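Local coordinates for uncharacterized protein (Parabacteroides merdae ATCC 43184, PDB 4OPW) that is of unknown function but is a putative adhesin whose strand-rich chain probably acts in cell adhesion, at residues Asn22-Asp27 against Ala97-Asn102; Ile30-Glu35 against Val81-Lys86; Lys147-Glu152 against Asn167-Asp172; Ala187-Asn192 against His204-Leu209. All blocks are in the same frame, centred on the assembly; numbering follows the deposited sequence. Where two conformers were deposited one is given.

Contact 1: residues Asn22-Asp27 against Ala97-Asn102; sequences NAIKFD and ANFIAN. With EDO (1,2-ethanediol), chain C.
With chi1 of 62°, CG of Phe26 stands between its own backbone N and carbonyl carbon, and the ring is carried out from strand 23-27 toward Ala97 and Phe99. On the other strand, chi1 of Phe99 is -180°, CG lying opposite the backbone N, and the side chains of Phe26 and Phe99 cross at about a right angle. The far end of the Phe26 ring does the touching: CE2 lies 3.4 Å from CB of Ala97, a close approach for two carbons, while CZ lies 3.9 Å from CB of Phe99, which sits at the ring edge in its plane. Further along, CD1 of Ile24 reaches the edge of the Phe99 ring, 3.8 Å from CE1. The family belongs to the pectate-lyase-like clan of parallel beta-helices, and here two sheets face each other across the interior of the coil: the axes of strands 23-27 and 98-101 come no nearer than 9.9 Å and run in nearly opposed directions, at 152°. Contact is therefore made almost wholly by side chains. The ring of Phe32 also meets that of Phe26; Ala93 packs on Phe26, and Val91 and Val120 on Phe99. At the margin, the backbone O of Asp27 accepts a hydrogen bond of 2.7 Å from O2 of a 1,2-ethanediol molecule, probably from the crystallisation liquor.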
loop_
_atom_site.group_PDB
_atom_site.type_symbol
_atom_site.label_atom_id
_atom_site.label_comp_id
_atom_site.label_asym_id
_atom_site.label_seq_id
_atom_site.Cartn_x
_atom_site.Cartn_y
_atom_site.Cartn_z
ATOM N N ASN A 22 -5.242 11.152 10.651
ATOM C CA ASN A 22 -5.491 9.705 10.682
ATOM C C ASN A 22 -5.468 9.141 9.240
ATOM O O ASN A 22 -5.787 7.972 9.013
ATOM C CB ASN A 22 -6.816 9.371 11.405
ATOM C CG ASN A 22 -8.050 9.943 10.742
ATOM O OD1 ASN A 22 -7.997 10.475 9.627
ATOM N ND2 ASN A 22 -9.188 9.859 11.436
ATOM N N ALA A 23 -5.098 9.996 8.259
ATOM C CA ALA A 23 -5.059 9.620 6.856
ATOM C C ALA A 23 -3.958 10.394 6.182
ATOM O O ALA A 23 -3.676 11.546 6.552
ATOM C CB ALA A 23 -6.411 9.891 6.183
ATOM N N ILE A 24 -3.295 9.746 5.211
ATOM C CA ILE A 24 -2.158 10.337 4.512
ATOM C C ILE A 24 -2.380 10.289 3.000
ATOM O O ILE A 24 -2.831 9.267 2.477
ATOM C CB ILE A 24 -0.834 9.593 4.893
ATOM C CG1 ILE A 24 -0.523 9.689 6.407
ATOM C CG2 ILE A 24 0.374 10.124 4.058
ATOM C CD1 ILE A 24 0.571 8.662 6.934
ATOM N N LYS A 25 -2.028 11.377 2.308
ATOM C CA LYS A 25 -2.093 11.467 0.848
ATOM C C LYS A 25 -0.875 12.200 0.335
ATOM O O LYS A 25 -0.560 13.290 0.812
ATOM C CB LYS A 25 -3.391 12.150 0.389
ATOM C CG LYS A 25 -3.616 12.200 -1.117
ATOM C CD LYS A 25 -4.995 12.790 -1.409
ATOM C CE LYS A 25 -5.269 13.022 -2.873
ATOM N NZ LYS A 25 -6.599 13.655 -3.088
ATOM N N PHE A 26 -0.170 11.611 -0.629
ATOM C CA PHE A 26 0.984 12.292 -1.234
ATOM C C PHE A 26 1.254 11.692 -2.608
ATOM O O PHE A 26 0.906 10.537 -2.869
ATOM C CB PHE A 26 2.245 12.241 -0.329
ATOM C CG PHE A 26 2.810 10.865 -0.013
ATOM C CD1 PHE A 26 2.065 9.935 0.706
ATOM C CD2 PHE A 26 4.133 10.558 -0.310
ATOM C CE1 PHE A 26 2.583 8.672 1.007
ATOM C CE2 PHE A 26 4.677 9.313 0.045
ATOM C CZ PHE A 26 3.880 8.365 0.665
ATOM N N ASP A 27 1.882 12.486 -3.472
ATOM C CA ASP A 27 2.173 12.133 -4.849
ATOM C C ASP A 27 3.522 12.704 -5.214
ATOM O O ASP A 27 3.689 13.916 -5.202
ATOM C CB ASP A 27 1.052 12.710 -5.759
ATOM C CG ASP A 27 1.112 12.381 -7.240
ATOM O OD1 ASP A 27 1.880 11.478 -7.620
ATOM O OD2 ASP A 27 0.299 12.945 -8.001
ATOM N N ALA A 97 6.586 7.148 -4.970
ATOM C CA ALA A 97 6.896 7.384 -3.570
ATOM C C ALA A 97 7.281 6.068 -2.869
ATOM O O ALA A 97 6.990 4.983 -3.393
ATOM C CB ALA A 97 5.650 7.960 -2.881
ATOM N N ASN A 98 7.954 6.195 -1.732
ATOM C CA ASN A 98 8.269 5.089 -0.855
ATOM C C ASN A 98 7.502 5.346 0.445
ATOM O O ASN A 98 7.758 6.361 1.106
ATOM C CB ASN A 98 9.787 4.974 -0.607
ATOM C CG ASN A 98 10.636 4.484 -1.764
ATOM O OD1 ASN A 98 10.184 3.795 -2.689
ATOM N ND2 ASN A 98 11.926 4.788 -1.703
ATOM N N PHE A 99 6.495 4.517 0.761
ATOM C CA PHE A 99 5.800 4.629 2.049
ATOM C C PHE A 99 6.252 3.471 2.920
ATOM O O PHE A 99 6.120 2.318 2.514
ATOM C CB PHE A 99 4.258 4.658 1.933
ATOM C CG PHE A 99 3.607 4.778 3.293
ATOM C CD1 PHE A 99 3.398 6.027 3.877
ATOM C CD2 PHE A 99 3.209 3.644 3.998
ATOM C CE1 PHE A 99 2.806 6.139 5.141
ATOM C CE2 PHE A 99 2.593 3.757 5.254
ATOM C CZ PHE A 99 2.423 5.004 5.829
ATOM N N ILE A 100 6.814 3.772 4.089
ATOM C CA ILE A 100 7.252 2.728 5.013
ATOM C C ILE A 100 6.612 2.934 6.384
ATOM O O ILE A 100 6.769 4.009 6.974
ATOM C CB ILE A 100 8.809 2.666 5.152
ATOM C CG1 ILE A 100 9.528 2.352 3.799
ATOM C CG2 ILE A 100 9.213 1.655 6.228
ATOM C CD1 ILE A 100 11.070 2.472 3.840
ATOM N N ALA A 101 5.926 1.901 6.910
ATOM C CA ALA A 101 5.402 1.922 8.279
ATOM C C ALA A 101 6.415 1.155 9.144
ATOM O O ALA A 101 6.631 -0.050 8.926
ATOM C CB ALA A 101 4.012 1.298 8.339
ATOM N N ASN A 102 7.092 1.866 10.059
ATOM C CA ASN A 102 8.143 1.311 10.934
ATOM C C ASN A 102 7.653 0.960 12.333
ATOM O O ASN A 102 8.435 0.900 13.292
ATOM C CB ASN A 102 9.308 2.283 11.022
ATOM C CG ASN A 102 10.152 2.258 9.781
ATOM O OD1 ASN A 102 10.517 1.186 9.283
ATOM N ND2 ASN A 102 10.457 3.427 9.245
HETATM C C1 EDO C . 7.614 15.762 -4.850
HETATM O O1 EDO C . 7.334 15.927 -6.236
HETATM C C2 EDO C . 6.494 16.437 -4.025
HETATM O O2 EDO C . 5.239 15.971 -4.453
#

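Contact 2: residues Ile30-Glu35 against Val81-Lys86; sequences IDFNYE and VKTNSK
The ring of Phe32 is overlapped on one face by Val81, whose CG1 lies 3.9 Å from the ring centroid and 20° off the normal, a CH-pi contact displaced toward the rim. Beyond it, CZ of Phe32 touches CG2 of Thr83 at 3.5 Å, and CG2 of Ile30 meets CG2 of Val81. Phe32, Tyr34, Val81 and Thr83 share one face of a parallel pair of strands, Asn33, Glu35, Lys82 and Asn84 the other. The backbone ladder is nearly straight in its first two rungs, Val81 N to Asp31 O and Asn33 N to Val81 O (2.7 Å, 173°), and slackens to a weak bond from Ser85 N to Glu35 O at 3.3 Å. There a side-chain bond takes over: with chi1 of 174°, the Tyr34 ring extends along the pair, and OH donates to OG of Ser85 at 2.7 Å. Ser85 OG lies at the ring edge, in its plane, and is also bonded to Trp87 O, which would fix the rotation of this hydroxyl. Strand 31-36 is thus flanked by strands 80-85 and 98-101, with Ile24 of strand 23-27 packed against Phe32 and Tyr34, and strand 42-46 runs antiparallel to strand 80-85.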
loop_
_atom_site.group_PDB
_atom_site.type_symbol
_atom_site.label_atom_id
_atom_site.label_comp_id
_atom_site.label_asym_id
_atom_site.label_seq_id
_atom_site.Cartn_x
_atom_site.Cartn_y
_atom_site.Cartn_z
ATOM N N ILE A 30 8.874 10.767 -2.876
ATOM C CA ILE A 30 9.073 11.111 -1.470
ATOM C C ILE A 30 9.285 9.840 -0.689
ATOM O O ILE A 30 8.563 8.875 -0.903
ATOM C CB ILE A 30 7.822 11.900 -0.949
ATOM C CG1 ILE A 30 7.678 13.271 -1.674
ATOM C CG2 ILE A 30 7.822 12.063 0.592
ATOM C CD1 ILE A 30 6.277 13.867 -1.580
ATOM N N ASP A 31 10.274 9.836 0.214
ATOM C CA ASP A 31 10.498 8.742 1.145
ATOM C C ASP A 31 9.707 9.067 2.388
ATOM O O ASP A 31 10.119 9.941 3.144
ATOM C CB ASP A 31 12.003 8.592 1.434
ATOM C CG ASP A 31 12.740 8.279 0.149
ATOM O OD1 ASP A 31 12.485 7.197 -0.425
ATOM O OD2 ASP A 31 13.425 9.199 -0.390
ATOM N N PHE A 32 8.543 8.434 2.576
ATOM C CA PHE A 32 7.657 8.750 3.697
ATOM C C PHE A 32 7.733 7.658 4.771
ATOM O O PHE A 32 7.338 6.516 4.526
ATOM C CB PHE A 32 6.198 8.936 3.196
ATOM C CG PHE A 32 5.272 9.666 4.144
ATOM C CD1 PHE A 32 4.911 9.103 5.364
ATOM C CD2 PHE A 32 4.667 10.865 3.764
ATOM C CE1 PHE A 32 4.047 9.777 6.240
ATOM C CE2 PHE A 32 3.809 11.536 4.630
ATOM C CZ PHE A 32 3.490 10.982 5.862
ATOM N N ASN A 33 8.280 8.013 5.950
ATOM C CA ASN A 33 8.490 7.116 7.084
ATOM C C ASN A 33 7.484 7.422 8.172
ATOM O O ASN A 33 7.446 8.543 8.693
ATOM C CB ASN A 33 9.943 7.256 7.592
ATOM C CG ASN A 33 10.923 6.824 6.521
ATOM O OD1 ASN A 33 10.789 5.738 5.944
ATOM N ND2 ASN A 33 11.844 7.698 6.120
ATOM N N TYR A 34 6.649 6.437 8.484
ATOM C CA TYR A 34 5.567 6.605 9.435
ATOM C C TYR A 34 5.661 5.661 10.610
ATOM O O TYR A 34 6.034 4.495 10.469
ATOM C CB TYR A 34 4.193 6.386 8.712
ATOM C CG TYR A 34 3.011 6.392 9.656
ATOM C CD1 TYR A 34 2.444 7.590 10.087
ATOM C CD2 TYR A 34 2.502 5.202 10.178
ATOM C CE1 TYR A 34 1.426 7.605 11.042
ATOM C CE2 TYR A 34 1.490 5.206 11.132
ATOM C CZ TYR A 34 0.946 6.407 11.555
ATOM O OH TYR A 34 -0.051 6.373 12.495
ATOM N N GLU A 35 5.256 6.164 11.774
ATOM C CA GLU A 35 5.145 5.345 12.971
ATOM C C GLU A 35 3.839 5.682 13.685
ATOM O O GLU A 35 3.442 6.851 13.736
ATOM C CB GLU A 35 6.359 5.512 13.899
ATOM C CG GLU A 35 7.575 4.711 13.449
ATOM C CD GLU A 35 8.860 4.950 14.222
ATOM O OE1 GLU A 35 8.800 5.047 15.469
ATOM O OE2 GLU A 35 9.936 5.006 13.581
ATOM N N VAL A 81 10.221 12.409 4.520
ATOM C CA VAL A 81 9.218 12.776 5.510
ATOM C C VAL A 81 9.271 11.730 6.624
ATOM O O VAL A 81 9.236 10.527 6.342
ATOM C CB VAL A 81 7.797 12.896 4.893
ATOM C CG1 VAL A 81 6.744 13.205 5.973
ATOM C CG2 VAL A 81 7.773 13.960 3.804
ATOM N N LYS A 82 9.401 12.177 7.884
ATOM C CA LYS A 82 9.335 11.290 9.038
ATOM C C LYS A 82 8.253 11.841 9.970
ATOM O O LYS A 82 8.391 12.964 10.449
ATOM C CB LYS A 82 10.688 11.162 9.757
ATOM C CG LYS A 82 10.631 10.137 10.896
ATOM C CD LYS A 82 11.934 10.035 11.673
ATOM C CE LYS A 82 11.700 9.362 13.001
ATOM N NZ LYS A 82 12.952 8.819 13.583
ATOM N N THR A 83 7.162 11.080 10.210
ATOM C CA THR A 83 6.099 11.619 11.074
ATOM C C THR A 83 5.397 10.487 11.832
ATOM O O THR A 83 5.666 9.311 11.591
ATOM C CB THR A 83 5.120 12.484 10.245
ATOM O OG1 THR A 83 4.277 13.236 11.113
ATOM C CG2 THR A 83 4.309 11.672 9.241
ATOM N N ASN A 84 4.531 10.846 12.769
ATOM C CA ASN A 84 3.801 9.876 13.575
ATOM C C ASN A 84 2.399 10.399 13.882
ATOM O O ASN A 84 2.157 11.617 13.842
ATOM C CB ASN A 84 4.567 9.567 14.897
ATOM C CG ASN A 84 4.547 10.697 15.899
ATOM O OD1 ASN A 84 5.120 11.768 15.664
ATOM N ND2 ASN A 84 3.869 10.493 17.040
ATOM N N SER A 85 1.491 9.478 14.228
ATOM C CA SER A 85 0.139 9.810 14.655
ATOM C C SER A 85 -0.380 8.696 15.539
ATOM O O SER A 85 0.131 7.578 15.482
ATOM C CB SER A 85 -0.781 10.026 13.458
ATOM O OG SER A 85 -1.110 8.807 12.819
ATOM N N LYS A 86 -1.414 8.984 16.326
ATOM C CA LYS A 86 -1.978 7.961 17.189
ATOM C C LYS A 86 -2.776 6.918 16.370
ATOM O O LYS A 86 -2.808 5.737 16.727
ATOM C CB LYS A 86 -2.860 8.630 18.252
ATOM C CG LYS A 86 -3.406 7.667 19.291
ATOM C CD LYS A 86 -4.017 8.384 20.497
ATOM C CE LYS A 86 -4.732 7.374 21.368
ATOM N NZ LYS A 86 -5.259 7.992 22.626
#

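Contact 3: residues Lys147-Glu152 against Asn167-Asp172; sequences KTDKLE and NAEEAD. With EDO (1,2-ethanediol), chain E.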
loop_
_atom_site.group_PDB
_atom_site.type_symbol
_atom_site.label_atom_id
_atom_site.label_comp_id
_atom_site.label_asym_id
_atom_site.label_seq_id
_atom_site.Cartn_x
_atom_site.Cartn_y
_atom_site.Cartn_z
ATOM N N LYS A 147 -3.051 -9.612 10.568
ATOM C CA LYS A 147 -4.090 -10.308 11.330
ATOM C C LYS A 147 -5.338 -9.498 11.124
ATOM O O LYS A 147 -5.376 -8.334 11.520
ATOM C CB LYS A 147 -3.711 -10.474 12.821
ATOM C CG LYS A 147 -4.828 -11.023 13.735
ATOM C CD LYS A 147 -5.198 -12.469 13.432
ATOM C CE LYS A 147 -6.390 -12.935 14.242
ATOM N NZ LYS A 147 -6.824 -14.290 13.821
ATOM N N THR A 148 -6.311 -10.052 10.396
ATOM C CA THR A 148 -7.535 -9.298 10.109
ATOM C C THR A 148 -8.752 -10.209 10.052
ATOM O O THR A 148 -8.609 -11.435 10.001
ATOM C CB THR A 148 -7.358 -8.491 8.763
ATOM O OG1 THR A 148 -8.414 -7.534 8.618
ATOM C CG2 THR A 148 -7.307 -9.377 7.530
ATOM N N ASP A 149 -9.945 -9.603 10.067
ATOM C CA ASP A 149 -11.181 -10.350 9.898
ATOM C C ASP A 149 -11.441 -10.422 8.398
ATOM O O ASP A 149 -11.393 -11.505 7.828
ATOM C CB ASP A 149 -12.336 -9.720 10.687
ATOM C CG ASP A 149 -12.194 -9.884 12.188
ATOM O OD1 ASP A 149 -11.736 -10.967 12.632
ATOM O OD2 ASP A 149 -12.523 -8.929 12.921
ATOM N N LYS A 150 -11.581 -9.262 7.737
ATOM C CA LYS A 150 -11.783 -9.178 6.304
ATOM C C LYS A 150 -10.543 -8.636 5.610
ATOM O O LYS A 150 -10.049 -7.576 5.980
ATOM C CB LYS A 150 -12.999 -8.286 5.980
ATOM C CG LYS A 150 -13.336 -8.215 4.479
ATOM C CD LYS A 150 -13.706 -9.599 3.864
ATOM C CE LYS A 150 -13.678 -9.572 2.355
ATOM N NZ LYS A 150 -14.744 -8.666 1.814
ATOM N N LEU A 151 -10.065 -9.357 4.584
ATOM C CA LEU A 151 -8.944 -8.925 3.739
ATOM C C LEU A 151 -9.450 -8.710 2.324
ATOM O O LEU A 151 -10.133 -9.585 1.767
ATOM C CB LEU A 151 -7.819 -9.980 3.760
ATOM C CG LEU A 151 -6.636 -9.779 2.825
ATOM C CD1 LEU A 151 -5.855 -8.481 3.169
ATOM C CD2 LEU A 151 -5.708 -10.984 2.901
ATOM N N GLU A 152 -9.148 -7.540 1.750
ATOM C CA GLU A 152 -9.481 -7.195 0.369
ATOM C C GLU A 152 -8.198 -6.795 -0.306
ATOM O O GLU A 152 -7.467 -5.930 0.188
ATOM C CB GLU A 152 -10.551 -6.118 0.278
ATOM C CG GLU A 152 -11.908 -6.635 0.745
ATOM C CD GLU A 152 -12.963 -5.579 0.997
ATOM O OE1 GLU A 152 -12.730 -4.404 0.634
ATOM O OE2 GLU A 152 -14.021 -5.926 1.571
ATOM N N ASN A 167 -2.981 -14.125 8.971
ATOM C CA ASN A 167 -4.302 -14.732 8.985
ATOM C C ASN A 167 -5.403 -13.751 8.681
ATOM O O ASN A 167 -5.364 -12.616 9.132
ATOM C CB ASN A 167 -4.572 -15.336 10.385
ATOM C CG ASN A 167 -3.691 -16.506 10.747
ATOM O OD1 ASN A 167 -4.052 -17.676 10.534
ATOM N ND2 ASN A 167 -2.538 -16.213 11.332
ATOM N N ALA A 168 -6.402 -14.203 7.938
ATOM C CA ALA A 168 -7.645 -13.474 7.662
ATOM C C ALA A 168 -8.793 -14.452 7.798
ATOM O O ALA A 168 -8.583 -15.643 7.587
ATOM C CB ALA A 168 -7.633 -12.853 6.272
ATOM N N GLU A 169 -9.987 -13.986 8.180
ATOM C CA GLU A 169 -11.142 -14.888 8.285
ATOM C C GLU A 169 -11.764 -15.087 6.902
ATOM O O GLU A 169 -12.210 -16.191 6.569
ATOM C CB GLU A 169 -12.184 -14.359 9.295
ATOM C CG GLU A 169 -11.742 -14.510 10.737
ATOM C CD GLU A 169 -11.719 -15.955 11.190
ATOM O OE1 GLU A 169 -12.812 -16.538 11.376
ATOM O OE2 GLU A 169 -10.611 -16.530 11.268
ATOM N N GLU A 170 -11.767 -14.008 6.092
ATOM C CA GLU A 170 -12.284 -13.967 4.723
ATOM C C GLU A 170 -11.352 -13.133 3.885
ATOM O O GLU A 170 -10.843 -12.119 4.375
ATOM C CB GLU A 170 -13.695 -13.344 4.637
ATOM C CG GLU A 170 -14.778 -13.998 5.485
ATOM C CD GLU A 170 -16.140 -13.330 5.398
ATOM O OE1 GLU A 170 -16.194 -12.087 5.251
ATOM O OE2 GLU A 170 -17.157 -14.054 5.501
ATOM N N ALA A 171 -11.130 -13.534 2.628
ATOM C CA ALA A 171 -10.306 -12.729 1.729
ATOM C C ALA A 171 -10.916 -12.666 0.349
ATOM O O ALA A 171 -11.388 -13.684 -0.170
ATOM C CB ALA A 171 -8.878 -13.274 1.646
ATOM N N ASP A 172 -10.903 -11.459 -0.243
ATOM C CA ASP A 172 -11.320 -11.225 -1.616
ATOM C C ASP A 172 -10.088 -10.789 -2.372
ATOM O O ASP A 172 -9.546 -9.714 -2.083
ATOM C CB ASP A 172 -12.441 -10.173 -1.722
ATOM C CG ASP A 172 -13.795 -10.559 -1.158
ATOM O OD1 ASP A 172 -14.054 -11.771 -1.008
ATOM O OD2 ASP A 172 -14.614 -9.649 -0.909
HETATM C C1 EDO E . -7.906 -8.732 14.504
HETATM O O1 EDO E . -7.935 -9.623 15.611
HETATM C C2 EDO E . -9.133 -8.981 13.613
HETATM O O2 EDO E . -9.176 -10.352 13.240
#
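Lys150 of one coil reaches over to Asp172 of the next, in a stack of parallel strands consistent with the beta-helix of the pectate-lyase-like clan. The tightly packed part is the buried face, where Leu151 CB lies 3.8 Å from CB of Ala168 and CG2 of Thr148 meets the same methyl at 3.7 Å. Beneath it the backbones pair in register: Leu151 N donates to Glu170 O, Asp172 N to Leu151 O, and at the corner Asp149 O accepts from both Glu169 N and Glu170 N, so that a single carbonyl ties two successive residues of the next coil. The outward face is looser and more exposed; the side chains of Lys147 and Asn167 come no closer than 4.2 Å, CD to CB. Asp149 there takes a hydrogen bond from a 1,2-ethanediol, probably from the crystallisation liquor. Charge orders one patch of this surface. The Lys150 chain bends at chi2 (61°) and again at chi4 (-66°), bringing its ammonium between two acids, whose own charges it would probably offset. NZ is 2.8 Å from OE2 of Glu152, which offers its anti lone pair, and 2.9 Å from OD2 of Asp172, which it meets from above the carboxylate plane, 62° out of it.

Contact 4: residues Ala187-Asn192 against His204-Leu209; sequences AVPEVN and HPTDNL. With EDO (1,2-ethanediol), chain D.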
loop_
_atom_site.group_PDB
_atom_site.type_symbol
_atom_site.label_atom_id
_atom_site.label_comp_id
_atom_site.label_asym_id
_atom_site.label_seq_id
_atom_site.Cartn_x
_atom_site.Cartn_y
_atom_site.Cartn_z
ATOM N N ALA A 187 -2.984 -17.570 5.791
ATOM C CA ALA A 187 -4.009 -18.604 5.908
ATOM C C ALA A 187 -5.384 -17.947 6.063
ATOM O O ALA A 187 -5.588 -17.097 6.941
ATOM C CB ALA A 187 -3.720 -19.528 7.075
ATOM N N VAL A 188 -6.322 -18.336 5.190
ATOM C CA VAL A 188 -7.684 -17.790 5.175
ATOM C C VAL A 188 -8.711 -18.916 5.001
ATOM O O VAL A 188 -8.679 -19.542 3.953
ATOM C CB VAL A 188 -7.906 -16.733 4.052
ATOM C CG1 VAL A 188 -9.276 -16.075 4.204
ATOM C CG2 VAL A 188 -6.785 -15.694 3.979
ATOM N N PRO A 189 -9.715 -19.087 5.889
ATOM C CA PRO A 189 -10.719 -20.145 5.663
ATOM C C PRO A 189 -11.593 -19.941 4.409
ATOM O O PRO A 189 -11.757 -20.891 3.644
ATOM C CB PRO A 189 -11.571 -20.108 6.944
ATOM C CG PRO A 189 -10.705 -19.465 7.967
ATOM C CD PRO A 189 -9.908 -18.444 7.201
ATOM N N GLU A 190 -12.121 -18.713 4.181
ATOM C CA GLU A 190 -13.023 -18.409 3.055
ATOM C C GLU A 190 -12.368 -17.457 2.065
ATOM O O GLU A 190 -12.176 -16.278 2.377
ATOM C CB GLU A 190 -14.344 -17.791 3.562
ATOM C CG GLU A 190 -15.178 -18.680 4.471
ATOM C CD GLU A 190 -15.596 -20.009 3.876
ATOM O OE1 GLU A 190 -16.136 -20.023 2.746
ATOM O OE2 GLU A 190 -15.376 -21.042 4.547
ATOM N N VAL A 191 -12.044 -17.958 0.852
ATOM C CA VAL A 191 -11.383 -17.131 -0.162
ATOM C C VAL A 191 -12.205 -17.028 -1.432
ATOM O O VAL A 191 -12.782 -18.024 -1.902
ATOM C CB VAL A 191 -9.949 -17.665 -0.509
ATOM C CG1 VAL A 191 -9.252 -16.817 -1.596
ATOM C CG2 VAL A 191 -9.062 -17.745 0.730
ATOM N N ASN A 192 -12.249 -15.813 -1.992
ATOM C CA ASN A 192 -12.819 -15.493 -3.291
ATOM C C ASN A 192 -11.667 -14.948 -4.137
ATOM O O ASN A 192 -11.036 -13.977 -3.726
ATOM C CB ASN A 192 -13.969 -14.485 -3.171
ATOM C CG ASN A 192 -15.320 -15.094 -3.441
ATOM O OD1 ASN A 192 -15.854 -15.872 -2.642
ATOM N ND2 ASN A 192 -15.894 -14.770 -4.589
ATOM N N HIS A 204 -3.700 -19.096 -0.025
ATOM C CA HIS A 204 -3.730 -20.209 0.934
ATOM C C HIS A 204 -5.121 -20.321 1.607
ATOM O O HIS A 204 -5.274 -19.994 2.788
ATOM C CB HIS A 204 -2.579 -20.059 1.957
ATOM C CG HIS A 204 -2.490 -21.129 3.004
ATOM N ND1 HIS A 204 -2.985 -22.408 2.791
ATOM C CD2 HIS A 204 -1.928 -21.082 4.232
ATOM C CE1 HIS A 204 -2.755 -23.072 3.913
ATOM N NE2 HIS A 204 -2.113 -22.319 4.803
ATOM N N PRO A 205 -6.152 -20.767 0.841
ATOM C CA PRO A 205 -7.477 -21.020 1.453
ATOM C C PRO A 205 -7.402 -22.256 2.351
ATOM O O PRO A 205 -6.718 -23.204 1.988
ATOM C CB PRO A 205 -8.405 -21.248 0.245
ATOM C CG PRO A 205 -7.542 -21.176 -0.969
ATOM C CD PRO A 205 -6.118 -21.244 -0.555
ATOM N N THR A 206 -8.034 -22.238 3.536
ATOM C CA THR A 206 -7.948 -23.389 4.446
ATOM C C THR A 206 -9.300 -24.104 4.605
ATOM O O THR A 206 -9.377 -25.111 5.315
ATOM C CB THR A 206 -7.354 -23.003 5.802
ATOM O OG1 THR A 206 -8.229 -22.080 6.445
ATOM C CG2 THR A 206 -5.930 -22.453 5.685
ATOM N N ASP A 207 -10.357 -23.629 3.916
ATOM C CA ASP A 207 -11.640 -24.324 3.996
ATOM C C ASP A 207 -12.341 -24.309 2.639
ATOM O O ASP A 207 -12.677 -25.385 2.122
ATOM C CB ASP A 207 -12.552 -23.731 5.086
ATOM C CG ASP A 207 -13.877 -24.459 5.210
ATOM O OD1 ASP A 207 -13.861 -25.682 5.467
ATOM O OD2 ASP A 207 -14.924 -23.824 4.981
ATOM N N ASN A 208 -12.570 -23.101 2.067
ATOM C CA ASN A 208 -13.239 -23.003 0.778
ATOM C C ASN A 208 -12.643 -21.925 -0.091
ATOM O O ASN A 208 -12.265 -20.857 0.401
ATOM C CB ASN A 208 -14.731 -22.748 0.937
ATOM C CG ASN A 208 -15.522 -23.146 -0.280
ATOM O OD1 ASN A 208 -15.742 -24.333 -0.554
ATOM N ND2 ASN A 208 -15.960 -22.163 -1.041
ATOM N N LEU A 209 -12.598 -22.216 -1.387
ATOM C CA LEU A 209 -12.109 -21.303 -2.402
ATOM C C LEU A 209 -13.093 -21.218 -3.554
ATOM O O LEU A 209 -13.457 -22.237 -4.133
ATOM C CB LEU A 209 -10.729 -21.757 -2.940
ATOM C CG LEU A 209 -10.236 -21.066 -4.237
ATOM C CD1 LEU A 209 -9.967 -19.569 -4.016
ATOM C CD2 LEU A 209 -9.021 -21.788 -4.848
HETATM C C1 EDO D . -5.457 -22.571 9.483
HETATM O O1 EDO D . -4.159 -22.231 9.031
HETATM C C2 EDO D . -6.296 -21.297 9.693
HETATM O O2 EDO D . -6.978 -20.945 8.497
HETATM O O HOH W 1 -15.119 -19.479 -0.713
#
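A corner of what appears to be a parallel beta-helix, as in the pectate-lyase-like clan, where two successive coils turn from one sheet to another, brings Pro189 and Glu190 against Thr206 and Asp207, with a beta bulge shifting the register by one residue between Val188 and Glu190. Before the corner, Val188 N donates to His204 O and Val188 O accepts from Thr206 N; after it, Asn208 N reaches Pro189 O at 2.8 Å and 171°, while Asp207 N makes a weak bond to the same oxygen. Val191 N then donates to Asn208 O. Inside, the two branches of Val191 divide the work: CG2, beside the backbone N, rests on CB of Pro205 at 3.6 Å, and CG1, on the far side of CB from that N (chi1 179°), meets CD1 of Leu209 at 3.7 Å. On the outside, Ala187 CB lies 3.7 Å from CD2 of His204, and OG1 of Thr206 and O2 of a 1,2-ethanediol are hydrogen-bonded at 2.7 Å. A water bridges the outer edge, donating to Val191 O and accepting from ND2 of Asn208, which Gln228 also binds. Strand 170-177 borders strand 191-197 through Ala171 and Tyr173, strand 226-232 covers Asn208 and Leu209 from the next coil, and Ile203 of strand 200-205 packs on Val191 and Leu209.

Overall arrangement
The four contacts lie along one elongated stack of strands. Contacts 1 and 2 adjoin, with centres 7 Å apart: contact 2 is nested in the loop closed by contact 1, and Phe32 N bonds to Asn98 O, while Asn98 ND2 bonds to Asp31 OD1. Contacts 3 and 4 form a second pair, centres 10 Å apart, stitched by the probable hydrogen bonds of Ala171 N with Glu190 O and Asn192 N with Ala171 O. The pairs do not touch; contacts 2 and 4 lie on opposite sides of the chain's centre, about 34 Å between centres. Contact 1 spans the interior, whereas the others join neighbouring strands. The ethanediols at contacts 1, 3 and 4 probably come from the crystallisation liquor, and no functional site is known.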